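PDB 7DG2: Non-structural maintenance of chromosomes element 1 homolog from Xenopus laevis, which probably acts as a RING-type E3 ubiquitin ligase that works with a MAGE protein inside the SMC5-SMC6 complex in DNA repair. Local coordinates for residues V68-G73 and L204-C208. Numbering follows the deposited sequence.
With ZN (zinc ion), chain G.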
loop_
_atom_site.group_PDB
_atom_site.type_symbol
_atom_site.label_atom_id
_atom_site.label_comp_id
_atom_site.label_asym_id
_atom_site.label_seq_id
_atom_site.Cartn_x
_atom_site.Cartn_y
_atom_site.Cartn_z
ATOM N N VAL A 68 -15.604 13.645 6.368
ATOM C CA VAL A 68 -15.220 15.054 6.315
ATOM C C VAL A 68 -13.999 15.267 7.203
ATOM O O VAL A 68 -13.958 14.783 8.338
ATOM C CB VAL A 68 -16.376 15.969 6.758
ATOM C CG1 VAL A 68 -15.913 17.420 6.814
ATOM C CG2 VAL A 68 -17.557 15.823 5.820
ATOM N N GLY A 69 -13.011 16.000 6.689
ATOM C CA GLY A 69 -11.831 16.306 7.482
ATOM C C GLY A 69 -12.173 17.282 8.601
ATOM O O GLY A 69 -12.816 18.313 8.368
ATOM N N GLU A 70 -11.758 16.948 9.829
ATOM C CA GLU A 70 -12.055 17.812 10.970
ATOM C C GLU A 70 -11.438 19.192 10.801
ATOM O O GLU A 70 -12.044 20.202 11.180
ATOM C CB GLU A 70 -11.556 17.167 12.262
ATOM C CG GLU A 70 -12.323 15.931 12.626
ATOM C CD GLU A 70 -12.039 15.471 14.035
ATOM O OE1 GLU A 70 -10.984 15.854 14.577
ATOM O OE2 GLU A 70 -12.871 14.719 14.577
ATOM N N GLU A 71 -10.229 19.257 10.253
ATOM C CA GLU A 71 -9.563 20.544 10.094
ATOM C C GLU A 71 -10.085 21.292 8.874
ATOM O O GLU A 71 -10.553 22.432 8.980
ATOM C CB GLU A 71 -8.049 20.345 9.988
ATOM C CG GLU A 71 -7.435 19.631 11.176
ATOM C CD GLU A 71 -5.962 19.943 11.332
ATOM O OE1 GLU A 71 -5.355 19.493 12.326
ATOM O OE2 GLU A 71 -5.414 20.651 10.461
ATOM N N ASP A 72 -10.021 20.661 7.706
ATOM C CA ASP A 72 -10.201 21.386 6.459
ATOM C C ASP A 72 -11.629 21.368 5.932
ATOM O O ASP A 72 -11.914 22.074 4.962
ATOM C CB ASP A 72 -9.240 20.840 5.389
ATOM C CG ASP A 72 -9.338 19.330 5.209
ATOM O OD1 ASP A 72 -10.401 18.745 5.509
ATOM O OD2 ASP A 72 -8.336 18.733 4.767
ATOM N N GLY A 73 -12.529 20.592 6.533
ATOM C CA GLY A 73 -13.894 20.529 6.052
ATOM C C GLY A 73 -14.070 19.892 4.690
ATOM O O GLY A 73 -15.180 19.913 4.151
ATOM N N LEU A 204 -18.170 19.725 20.589
ATOM C CA LEU A 204 -18.689 19.929 19.243
ATOM C C LEU A 204 -17.522 19.923 18.267
ATOM O O LEU A 204 -16.464 20.473 18.573
ATOM C CB LEU A 204 -19.447 21.257 19.113
ATOM C CG LEU A 204 -20.823 21.361 19.770
ATOM C CD1 LEU A 204 -21.561 22.593 19.244
ATOM C CD2 LEU A 204 -21.616 20.101 19.506
ATOM N N HIS A 205 -17.709 19.306 17.099
ATOM C CA HIS A 205 -16.759 19.515 16.011
ATOM C C HIS A 205 -16.653 21.003 15.706
ATOM O O HIS A 205 -17.619 21.755 15.857
ATOM C CB HIS A 205 -17.190 18.791 14.736
ATOM C CG HIS A 205 -17.050 17.304 14.788
ATOM N ND1 HIS A 205 -18.139 16.458 14.757
ATOM C CD2 HIS A 205 -15.953 16.509 14.835
ATOM C CE1 HIS A 205 -17.718 15.204 14.796
ATOM N NE2 HIS A 205 -16.396 15.209 14.846
ATOM N N LEU A 206 -15.470 21.426 15.256
ATOM C CA LEU A 206 -15.289 22.837 14.924
ATOM C C LEU A 206 -16.241 23.268 13.818
ATOM O O LEU A 206 -16.823 24.358 13.882
ATOM C CB LEU A 206 -13.835 23.113 14.532
ATOM C CG LEU A 206 -13.019 23.792 15.636
ATOM C CD1 LEU A 206 -12.761 22.827 16.791
ATOM C CD2 LEU A 206 -11.709 24.367 15.099
ATOM N N GLN A 207 -16.431 22.419 12.803
ATOM C CA GLN A 207 -17.401 22.736 11.760
ATOM C C GLN A 207 -18.825 22.718 12.294
ATOM O O GLN A 207 -19.664 23.511 11.852
ATOM C CB GLN A 207 -17.270 21.761 10.588
ATOM C CG GLN A 207 -16.498 22.313 9.398
ATOM C CD GLN A 207 -15.049 21.860 9.381
ATOM O OE1 GLN A 207 -14.757 20.663 9.515
ATOM N NE2 GLN A 207 -14.131 22.812 9.221
ATOM N N CYS A 208 -19.121 21.828 13.242
ATOM C CA CYS A 208 -20.473 21.776 13.780
ATOM C C CYS A 208 -20.758 22.958 14.697
ATOM O O CYS A 208 -21.903 23.417 14.771
ATOM C CB CYS A 208 -20.694 20.452 14.507
ATOM S SG CYS A 208 -20.626 19.017 13.412
HETATM ZN ZN ZN G . -20.163 17.125 14.749
#
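Glu70 OE2 accepts the backbone N-H of Ile192 and also lies 3.6 Å from NE2 of the zinc ligand His205, and equally near its CD2. It approaches the imidazole at the edge, in plane, with the carboxylate itself turned 67° from the ring. Neither group is left to the other alone: Glu70 OE1 receives a second backbone N-H, from Gln193, while NE2 of His205 bonds to the carbonyl of Val190. Fixed at NE2 in this way, the ring turns ND1 to the zinc ion at 2.1 Å, and the nearby carboxylate may polarise it further. With CG beside the backbone N (chi1 -68°) and the chain extended beyond it, the Glu70 side chain crosses that of His205 at about a right angle, bringing its acid group to the ring edge.

Cys208 SG supplies a second ligand at 2.4 Å, and Cys184 and Cys187 complete this site of three cysteines and one histidine in the RING-like domain. Gln207, which lies between His205 and Cys208 in sequence, reaches toward 68-73 and sets its bent side chain against the turn at 69-73, with CD 3.8 Å from Gly73 CA. That turn is closed by the bond from Gly73 N to Gly69 O, 2.9 Å long, and Gly73 has the positive phi (67°) that suits glycine. Glu71, whose side chain sets off away from 204-208, forms a salt bridge with Arg155. The contact is thus a surface junction between two parts of Nse1: the loop joining strands 62-68 and 75-81 rests against His205, at the N-cap position, and the first turn of helix 206-212.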